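Local coordinates for RNA-binding protein Smaug (Drosophila melanogaster, PDB 1OXJ) that probably recognises RNA through its SAM domain, which it carries together with an all-helical PHAT domain, at residues A[23-28]-A[45-50]; A[67-72]-A[91-96]; A[121-126]-A[140-145]. One frame throughout, in Å; residues are numbered along the deposited sequence.

Interaction 1 belongs to the SAM domain; interactions 2 and 3 belong to the PHAT range. Interactions 1 and 2 both use helix 49-77, at its start and farther along, and their centres are 24 Å apart. Interactions 2 and 3 touch through Thr-91 and Val-94 on one side and Val-141, Trp-144 and Ile-145 on the other. Interactions 1 and 3 lie on opposite sides of the chain's centre. All three contacts are apolar across their segments. Interaction 1 is the least buried of the three and is loosely spaced. Interactions 2 and 3 are buried, and each gathers round one methyl group.

Interaction 1: A[23-28]-A[45-50]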
loop_
_atom_site.group_PDB
_atom_site.type_symbol
_atom_site.label_atom_id
_atom_site.label_comp_id
_atom_site.label_asym_id
_atom_site.label_seq_id
_atom_site.Cartn_x
_atom_site.Cartn_y
_atom_site.Cartn_z
ATOM N N ILE A 23 -16.468 0.751 9.888
ATOM C CA ILE A 23 -16.469 -0.342 8.910
ATOM C C ILE A 23 -17.803 -0.486 8.159
ATOM O O ILE A 23 -17.822 -0.721 6.944
ATOM C CB ILE A 23 -16.129 -1.704 9.594
ATOM C CG1 ILE A 23 -16.056 -2.821 8.552
ATOM C CG2 ILE A 23 -17.192 -2.053 10.613
ATOM C CD1 ILE A 23 -14.917 -2.675 7.561
ATOM N N GLU A 24 -18.924 -0.345 8.865
ATOM C CA GLU A 24 -20.235 -0.497 8.228
ATOM C C GLU A 24 -20.559 0.519 7.141
ATOM O O GLU A 24 -21.380 0.253 6.260
ATOM C CB GLU A 24 -21.343 -0.467 9.280
ATOM C CG GLU A 24 -21.343 -1.671 10.212
ATOM C CD GLU A 24 -21.434 -2.984 9.467
ATOM O OE1 GLU A 24 -22.314 -3.116 8.591
ATOM O OE2 GLU A 24 -20.628 -3.891 9.759
ATOM N N LEU A 25 -19.921 1.682 7.201
ATOM C CA LEU A 25 -20.154 2.718 6.209
ATOM C C LEU A 25 -19.811 2.226 4.806
ATOM O O LEU A 25 -20.425 2.663 3.827
ATOM C CB LEU A 25 -19.311 3.953 6.526
ATOM C CG LEU A 25 -19.234 4.998 5.411
ATOM C CD1 LEU A 25 -20.639 5.485 5.077
ATOM C CD2 LEU A 25 -18.355 6.144 5.849
ATOM N N PHE A 26 -18.846 1.309 4.721
ATOM C CA PHE A 26 -18.377 0.768 3.439
ATOM C C PHE A 26 -19.113 -0.474 2.917
ATOM O O PHE A 26 -18.815 -0.962 1.827
ATOM C CB PHE A 26 -16.872 0.468 3.536
ATOM C CG PHE A 26 -16.041 1.672 3.873
ATOM C CD1 PHE A 26 -15.987 2.157 5.186
ATOM C CD2 PHE A 26 -15.359 2.362 2.873
ATOM C CE1 PHE A 26 -15.271 3.311 5.492
ATOM C CE2 PHE A 26 -14.635 3.528 3.167
ATOM C CZ PHE A 26 -14.591 4.003 4.475
ATOM N N LYS A 27 -20.082 -0.959 3.691
ATOM C CA LYS A 27 -20.880 -2.149 3.372
ATOM C C LYS A 27 -20.935 -2.628 1.917
ATOM O O LYS A 27 -20.344 -3.656 1.564
ATOM C CB LYS A 27 -22.313 -1.963 3.892
ATOM C CG LYS A 27 -23.239 -3.147 3.634
ATOM C CD LYS A 27 -22.673 -4.468 4.167
ATOM C CE LYS A 27 -22.488 -4.455 5.684
ATOM N NZ LYS A 27 -21.383 -3.544 6.118
ATOM N N ASN A 28 -21.664 -1.917 1.073
ATOM C CA ASN A 28 -21.746 -2.337 -0.325
ATOM C C ASN A 28 -21.097 -1.310 -1.233
ATOM O O ASN A 28 -21.419 -1.224 -2.421
ATOM C CB ASN A 28 -23.200 -2.531 -0.741
ATOM C CG ASN A 28 -23.838 -3.722 -0.067
ATOM O OD1 ASN A 28 -23.313 -4.839 -0.126
ATOM N ND2 ASN A 28 -24.981 -3.495 0.577
ATOM N N VAL A 45 -23.413 11.954 6.834
ATOM C CA VAL A 45 -23.954 10.641 7.168
ATOM C C VAL A 45 -23.633 10.163 8.584
ATOM O O VAL A 45 -23.613 8.969 8.855
ATOM C CB VAL A 45 -23.521 9.567 6.132
ATOM C CG1 VAL A 45 -24.117 9.904 4.764
ATOM C CG2 VAL A 45 -22.010 9.508 6.031
ATOM N N GLY A 46 -23.373 11.099 9.492
ATOM C CA GLY A 46 -23.132 10.708 10.872
ATOM C C GLY A 46 -21.721 10.511 11.390
ATOM O O GLY A 46 -21.552 10.141 12.554
ATOM N N VAL A 47 -20.714 10.726 10.549
ATOM C CA VAL A 47 -19.324 10.593 10.978
ATOM C C VAL A 47 -18.931 11.880 11.710
ATOM O O VAL A 47 -19.254 12.973 11.257
ATOM C CB VAL A 47 -18.377 10.401 9.767
ATOM C CG1 VAL A 47 -16.945 10.237 10.241
ATOM C CG2 VAL A 47 -18.803 9.183 8.957
ATOM N N THR A 48 -18.246 11.757 12.843
ATOM C CA THR A 48 -17.837 12.938 13.600
ATOM C C THR A 48 -16.965 13.849 12.731
ATOM O O THR A 48 -16.307 13.387 11.807
ATOM C CB THR A 48 -17.028 12.551 14.850
ATOM O OG1 THR A 48 -15.725 12.099 14.451
ATOM C CG2 THR A 48 -17.731 11.437 15.611
ATOM N N LYS A 49 -16.955 15.145 13.033
ATOM C CA LYS A 49 -16.162 16.096 12.257
ATOM C C LYS A 49 -14.689 15.726 12.272
ATOM O O LYS A 49 -13.978 15.944 11.292
ATOM C CB LYS A 49 -16.338 17.514 12.808
ATOM C CG LYS A 49 -16.214 17.602 14.316
ATOM C CD LYS A 49 -17.565 17.916 14.962
ATOM C CE LYS A 49 -18.592 16.812 14.706
ATOM N NZ LYS A 49 -18.179 15.535 15.336
ATOM N N GLY A 50 -14.234 15.165 13.385
ATOM C CA GLY A 50 -12.838 14.776 13.487
ATOM C C GLY A 50 -12.503 13.618 12.563
ATOM O O GLY A 50 -11.549 13.687 11.786
#
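Beside Leu-25, which touches Val-45 and Val-47 in the SAM domain, a compact helical fold, the flat group is the ring of Phe-26. The carbonyl O of Ile-23 lies at the ring edge, in its plane, and the side chains of Ile-10, Leu-14 and Ile-37 also touch Phe-26. A second flat group is the carboxylate of Glu-24. Lys-27 NZ meets it from above, 54° out of the plane, in a salt bridge with Glu-24 OE1 of 2.7 Å. Neither flat group meets segment 45-50.

A 3-10 turn ending at Phe-26 packs against the link between helix 39-44 and helix 49-77. Leu-25 does all the touching from its side. Its CG stands anti to the backbone N (chi1 168°), which carries the two methyls toward the valines. Leu-25 CD1 lies 4.4 Å from Val-45 CG2. Leu-25 CD2 lies at the same 4.4 Å from Val-47 CG2. The two branches thus divide their work, and the spacing is loose. Leu-42 of helix 39-44 touches both Leu-25 and Val-47, so it joins the same apolar cluster.

Between the valines, Gly-46 turns the chain with a positive phi of 96°, a conformation that glycine takes easily. The chain then enters helix 49-77. In related RNA-binding SAM domains the start of the corresponding helix meets the RNA hairpin, and the same is probable here. Thr-48 is the N-cap of this helix: its OG1 takes the hydrogen bond of Ala-51 N.

Interaction 2: A[67-72]-A[91-96]; sequences NILNRV and TNIVLT
Ile-93 pushes its end methyl between Ile-68 and Leu-69, two neighbours on helix 49-77. The tight part of the contact is at Leu-69, which is buried. Ile-93 CD1 lies 3.9 Å from Leu-69 CD2. Ile-93 CD1 is also 4.0 Å from Leu-69 CG, so it rests against the branch point as well as the methyl. On the other flank, Ile-68 CG2 is 4.0 Å from Ile-93 CD1. The side chains of Ile-68 and Ile-93 run alongside in opposite senses, while Leu-69 meets Ile-93 at a slant. The reach comes from the stretched form of Ile-93: its CD1 continues the chain away from CA (chi2 179°) and becomes the foremost atom.

The Ile-68 flank is the looser one. Ile-68 is partly exposed and gives the contact one methyl, CG2, whereas Leu-69 offers both a methyl and its branch carbon. Ile-93 and Leu-69 have further apolar neighbours, Phe-115 of helix 111-127 on Ile-93 and Leu-90 of helix 83-91 on Leu-69.

Behind Ile-93 the backbone is held by polar bonds. Its carbonyl O takes two donors from Thr-96. Thr-96 N donates to Ile-93 O at 2.9 Å, closing the turn. Thr-96 OG1 donates at 2.7 Å to Ile-93 O, in the carbonyl plane and on a lone pair, with a C=O...donor angle of 138°. Thr-96 OG1 in turn receives Arg-65 NH1. Leu-95 and Thr-96 reach helix 10-16 of the SAM domain, so the loop lies where the two domains meet. The motif is a type I beta turn from Ile-93 to Thr-96, set into the helical PHAT domain.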
loop_
_atom_site.group_PDB
_atom_site.type_symbol
_atom_site.label_atom_id
_atom_site.label_comp_id
_atom_site.label_asym_id
_atom_site.label_seq_id
_atom_site.Cartn_x
_atom_site.Cartn_y
_atom_site.Cartn_z
ATOM N N ASN A 67 1.354 8.499 -7.659
ATOM C CA ASN A 67 2.430 9.491 -7.727
ATOM C C ASN A 67 3.528 9.145 -6.716
ATOM O O ASN A 67 4.721 9.223 -7.022
ATOM C CB ASN A 67 1.892 10.901 -7.434
ATOM C CG ASN A 67 0.912 11.391 -8.492
ATOM O OD1 ASN A 67 1.101 11.149 -9.684
ATOM N ND2 ASN A 67 -0.131 12.099 -8.058
ATOM N N ILE A 68 3.122 8.768 -5.507
ATOM C CA ILE A 68 4.085 8.411 -4.470
ATOM C C ILE A 68 4.942 7.240 -4.933
ATOM O O ILE A 68 6.167 7.288 -4.848
ATOM C CB ILE A 68 3.380 8.025 -3.157
ATOM C CG1 ILE A 68 2.748 9.270 -2.524
ATOM C CG2 ILE A 68 4.374 7.365 -2.209
ATOM C CD1 ILE A 68 1.749 8.965 -1.425
ATOM N N LEU A 69 4.302 6.187 -5.431
ATOM C CA LEU A 69 5.049 5.022 -5.899
ATOM C C LEU A 69 5.950 5.396 -7.073
ATOM O O LEU A 69 7.094 4.949 -7.161
ATOM C CB LEU A 69 4.086 3.897 -6.293
ATOM C CG LEU A 69 3.341 3.288 -5.099
ATOM C CD1 LEU A 69 2.167 2.418 -5.578
ATOM C CD2 LEU A 69 4.326 2.470 -4.268
ATOM N N ASN A 70 5.430 6.223 -7.972
ATOM C CA ASN A 70 6.201 6.658 -9.129
ATOM C C ASN A 70 7.457 7.383 -8.647
ATOM O O ASN A 70 8.563 7.130 -9.125
ATOM C CB ASN A 70 5.349 7.593 -9.996
ATOM C CG ASN A 70 6.092 8.104 -11.210
ATOM O OD1 ASN A 70 6.530 7.323 -12.062
ATOM N ND2 ASN A 70 6.245 9.425 -11.297
ATOM N N ARG A 71 7.267 8.284 -7.691
ATOM C CA ARG A 71 8.365 9.058 -7.119
ATOM C C ARG A 71 9.413 8.164 -6.460
ATOM O O ARG A 71 10.611 8.336 -6.673
ATOM C CB ARG A 71 7.823 10.038 -6.078
ATOM C CG ARG A 71 8.871 10.968 -5.505
ATOM C CD ARG A 71 8.744 11.069 -4.000
ATOM N NE ARG A 71 7.389 11.412 -3.576
ATOM C CZ ARG A 71 6.999 11.445 -2.306
ATOM N NH1 ARG A 71 7.863 11.158 -1.342
ATOM N NH2 ARG A 71 5.748 11.759 -2.000
ATOM N N VAL A 72 8.960 7.221 -5.639
ATOM C CA VAL A 72 9.879 6.317 -4.957
ATOM C C VAL A 72 10.667 5.513 -5.974
ATOM O O VAL A 72 11.878 5.353 -5.854
ATOM C CB VAL A 72 9.118 5.361 -4.003
ATOM C CG1 VAL A 72 10.052 4.257 -3.509
ATOM C CG2 VAL A 72 8.565 6.151 -2.823
ATOM N N THR A 91 5.135 1.288 3.763
ATOM C CA THR A 91 4.401 0.928 4.971
ATOM C C THR A 91 3.002 1.540 5.014
ATOM O O THR A 91 2.053 0.923 5.518
ATOM C CB THR A 91 5.182 1.375 6.219
ATOM O OG1 THR A 91 6.354 0.555 6.353
ATOM C CG2 THR A 91 4.321 1.266 7.463
ATOM N N ASN A 92 2.877 2.750 4.477
ATOM C CA ASN A 92 1.601 3.449 4.479
ATOM C C ASN A 92 0.743 3.153 3.261
ATOM O O ASN A 92 -0.306 3.765 3.074
ATOM C CB ASN A 92 1.841 4.954 4.588
ATOM C CG ASN A 92 2.571 5.325 5.861
ATOM O OD1 ASN A 92 2.172 4.917 6.951
ATOM N ND2 ASN A 92 3.643 6.098 5.734
ATOM N N ILE A 93 1.178 2.206 2.441
ATOM C CA ILE A 93 0.419 1.858 1.243
ATOM C C ILE A 93 0.028 0.380 1.223
ATOM O O ILE A 93 -1.040 0.010 0.724
ATOM C CB ILE A 93 1.249 2.177 -0.030
ATOM C CG1 ILE A 93 1.451 3.692 -0.148
ATOM C CG2 ILE A 93 0.556 1.627 -1.278
ATOM C CD1 ILE A 93 2.272 4.100 -1.362
ATOM N N VAL A 94 0.880 -0.453 1.803
ATOM C CA VAL A 94 0.657 -1.898 1.789
ATOM C C VAL A 94 -0.706 -2.392 2.291
ATOM O O VAL A 94 -1.225 -3.397 1.790
ATOM C CB VAL A 94 1.780 -2.626 2.550
ATOM C CG1 VAL A 94 1.679 -2.340 4.050
ATOM C CG2 VAL A 94 1.735 -4.117 2.230
ATOM N N LEU A 95 -1.299 -1.681 3.244
ATOM C CA LEU A 95 -2.600 -2.086 3.788
ATOM C C LEU A 95 -3.792 -1.403 3.133
ATOM O O LEU A 95 -4.941 -1.716 3.458
ATOM C CB LEU A 95 -2.656 -1.817 5.292
ATOM C CG LEU A 95 -1.568 -2.480 6.136
ATOM C CD1 LEU A 95 -1.822 -2.193 7.608
ATOM C CD2 LEU A 95 -1.546 -3.977 5.875
ATOM N N THR A 96 -3.533 -0.464 2.227
ATOM C CA THR A 96 -4.627 0.247 1.555
ATOM C C THR A 96 -5.368 -0.619 0.541
ATOM O O THR A 96 -4.803 -1.553 -0.024
ATOM C CB THR A 96 -4.112 1.504 0.812
ATOM O OG1 THR A 96 -3.248 1.109 -0.262
ATOM C CG2 THR A 96 -3.350 2.407 1.764
#

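Interaction 3: A[121-126]-A[140-145]; sequences IVTNTL and GVLMWI
Leu-142 CD2 is met by three side chains of helix 111-127. Its shortest approach is 3.7 Å, to Leu-126 CD2. Val-122 CG1 lies 4.1 Å from Leu-142 CD2. These two residues, one helical turn apart, reach toward Leu-142 tip to tip. Thr-123 comes from another direction, with its CG2 4.1 Å from Leu-142 CD2 and its side chain nearly at right angles to that of the leucine.

The torsion of Thr-123 explains its role. Its OG1 stands between the backbone N and the carbonyl carbon (chi1 61°). The hydroxyl hydrogen-bonds back to Ile-119 O, and also to Asp-120 O. The methyl is then the branch offered to Leu-142.

The next shell comes from other helices. Leu-76 of helix 49-77 touches Val-122. Leu-165 and Leu-169 of helix 159-170 touch Thr-123, and Leu-169 also touches Leu-126. The axes of segments 121-126 and 140-145 come within 12.1 Å and run roughly antiparallel, at 145°. In this wide pair of the PHAT helical bundle, Leu-142 spans the gap.

From segment 121-126 only methyl groups meet Leu-142. The contact thus rests on hydrophobic burial and shape, with no directional bond between the two segments to fix how one helix is turned against the other.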
loop_
_atom_site.group_PDB
_atom_site.type_symbol
_atom_site.label_atom_id
_atom_site.label_comp_id
_atom_site.label_asym_id
_atom_site.label_seq_id
_atom_site.Cartn_x
_atom_site.Cartn_y
_atom_site.Cartn_z
ATOM N N ILE A 121 12.401 -3.092 -7.144
ATOM C CA ILE A 121 13.512 -2.146 -7.094
ATOM C C ILE A 121 14.125 -2.124 -5.694
ATOM O O ILE A 121 15.347 -2.158 -5.550
ATOM C CB ILE A 121 13.047 -0.730 -7.458
ATOM C CG1 ILE A 121 12.505 -0.720 -8.890
ATOM C CG2 ILE A 121 14.197 0.255 -7.302
ATOM C CD1 ILE A 121 11.926 0.600 -9.320
ATOM N N VAL A 122 13.276 -2.075 -4.670
ATOM C CA VAL A 122 13.743 -2.055 -3.285
ATOM C C VAL A 122 14.550 -3.304 -2.944
ATOM O O VAL A 122 15.695 -3.210 -2.500
ATOM C CB VAL A 122 12.557 -1.943 -2.288
ATOM C CG1 VAL A 122 13.035 -2.214 -0.857
ATOM C CG2 VAL A 122 11.950 -0.558 -2.364
ATOM N N THR A 123 13.960 -4.478 -3.149
ATOM C CA THR A 123 14.662 -5.715 -2.830
ATOM C C THR A 123 15.929 -5.870 -3.667
ATOM O O THR A 123 16.899 -6.487 -3.224
ATOM C CB THR A 123 13.747 -6.943 -3.026
ATOM O OG1 THR A 123 13.326 -7.021 -4.391
ATOM C CG2 THR A 123 12.517 -6.830 -2.130
ATOM N N ASN A 124 15.928 -5.301 -4.870
ATOM C CA ASN A 124 17.101 -5.378 -5.739
ATOM C C ASN A 124 18.198 -4.417 -5.289
ATOM O O ASN A 124 19.381 -4.757 -5.316
ATOM C CB ASN A 124 16.720 -5.068 -7.188
ATOM C CG ASN A 124 15.994 -6.223 -7.862
ATOM O OD1 ASN A 124 15.573 -6.115 -9.017
ATOM N ND2 ASN A 124 15.845 -7.337 -7.146
ATOM N N THR A 125 17.800 -3.211 -4.895
ATOM C CA THR A 125 18.745 -2.208 -4.428
ATOM C C THR A 125 19.379 -2.731 -3.148
ATOM O O THR A 125 20.575 -2.549 -2.900
ATOM C CB THR A 125 18.031 -0.878 -4.129
ATOM O OG1 THR A 125 17.598 -0.288 -5.359
ATOM C CG2 THR A 125 18.961 0.087 -3.402
ATOM N N LEU A 126 18.550 -3.388 -2.347
ATOM C CA LEU A 126 18.960 -3.967 -1.080
ATOM C C LEU A 126 20.099 -4.956 -1.277
ATOM O O LEU A 126 21.209 -4.752 -0.783
ATOM C CB LEU A 126 17.768 -4.680 -0.440
ATOM C CG LEU A 126 17.940 -5.276 0.956
ATOM C CD1 LEU A 126 18.217 -4.166 1.957
ATOM C CD2 LEU A 126 16.672 -6.028 1.340
ATOM N N GLY A 140 13.677 -5.376 8.712
ATOM C CA GLY A 140 12.533 -5.881 9.454
ATOM C C GLY A 140 11.219 -5.317 8.927
ATOM O O GLY A 140 10.225 -6.034 8.797
ATOM N N VAL A 141 11.194 -4.025 8.616
ATOM C CA VAL A 141 9.962 -3.444 8.103
ATOM C C VAL A 141 9.635 -4.061 6.739
ATOM O O VAL A 141 8.496 -4.426 6.479
ATOM C CB VAL A 141 10.072 -1.909 7.982
ATOM C CG1 VAL A 141 8.769 -1.338 7.429
ATOM C CG2 VAL A 141 10.360 -1.305 9.356
ATOM N N LEU A 142 10.643 -4.195 5.883
ATOM C CA LEU A 142 10.450 -4.779 4.559
ATOM C C LEU A 142 9.881 -6.196 4.631
ATOM O O LEU A 142 9.001 -6.554 3.853
ATOM C CB LEU A 142 11.772 -4.803 3.784
ATOM C CG LEU A 142 11.694 -5.434 2.393
ATOM C CD1 LEU A 142 10.638 -4.682 1.561
ATOM C CD2 LEU A 142 13.063 -5.382 1.718
ATOM N N MET A 143 10.374 -7.004 5.563
ATOM C CA MET A 143 9.875 -8.370 5.683
ATOM C C MET A 143 8.397 -8.331 6.069
ATOM O O MET A 143 7.602 -9.124 5.578
ATOM C CB MET A 143 10.705 -9.147 6.707
ATOM C CG MET A 143 12.157 -9.371 6.275
ATOM S SD MET A 143 12.355 -10.453 4.826
ATOM C CE MET A 143 11.993 -12.036 5.597
ATOM N N TRP A 144 8.022 -7.389 6.932
ATOM C CA TRP A 144 6.625 -7.247 7.326
ATOM C C TRP A 144 5.799 -6.828 6.100
ATOM O O TRP A 144 4.678 -7.296 5.893
ATOM C CB TRP A 144 6.494 -6.188 8.412
ATOM C CG TRP A 144 5.085 -5.865 8.763
ATOM C CD1 TRP A 144 4.246 -6.586 9.574
ATOM C CD2 TRP A 144 4.332 -4.741 8.302
ATOM N NE1 TRP A 144 3.017 -5.972 9.645
ATOM C CE2 TRP A 144 3.042 -4.838 8.872
ATOM C CE3 TRP A 144 4.622 -3.656 7.460
ATOM C CZ2 TRP A 144 2.042 -3.890 8.629
ATOM C CZ3 TRP A 144 3.626 -2.713 7.218
ATOM C CH2 TRP A 144 2.352 -2.838 7.801
ATOM N N ILE A 145 6.352 -5.935 5.287
ATOM C CA ILE A 145 5.648 -5.493 4.082
ATOM C C ILE A 145 5.395 -6.681 3.145
ATOM O O ILE A 145 4.277 -6.877 2.653
ATOM C CB ILE A 145 6.469 -4.421 3.326
ATOM C CG1 ILE A 145 6.486 -3.116 4.133
ATOM C CG2 ILE A 145 5.873 -4.193 1.920
ATOM C CD1 ILE A 145 7.458 -2.057 3.565
#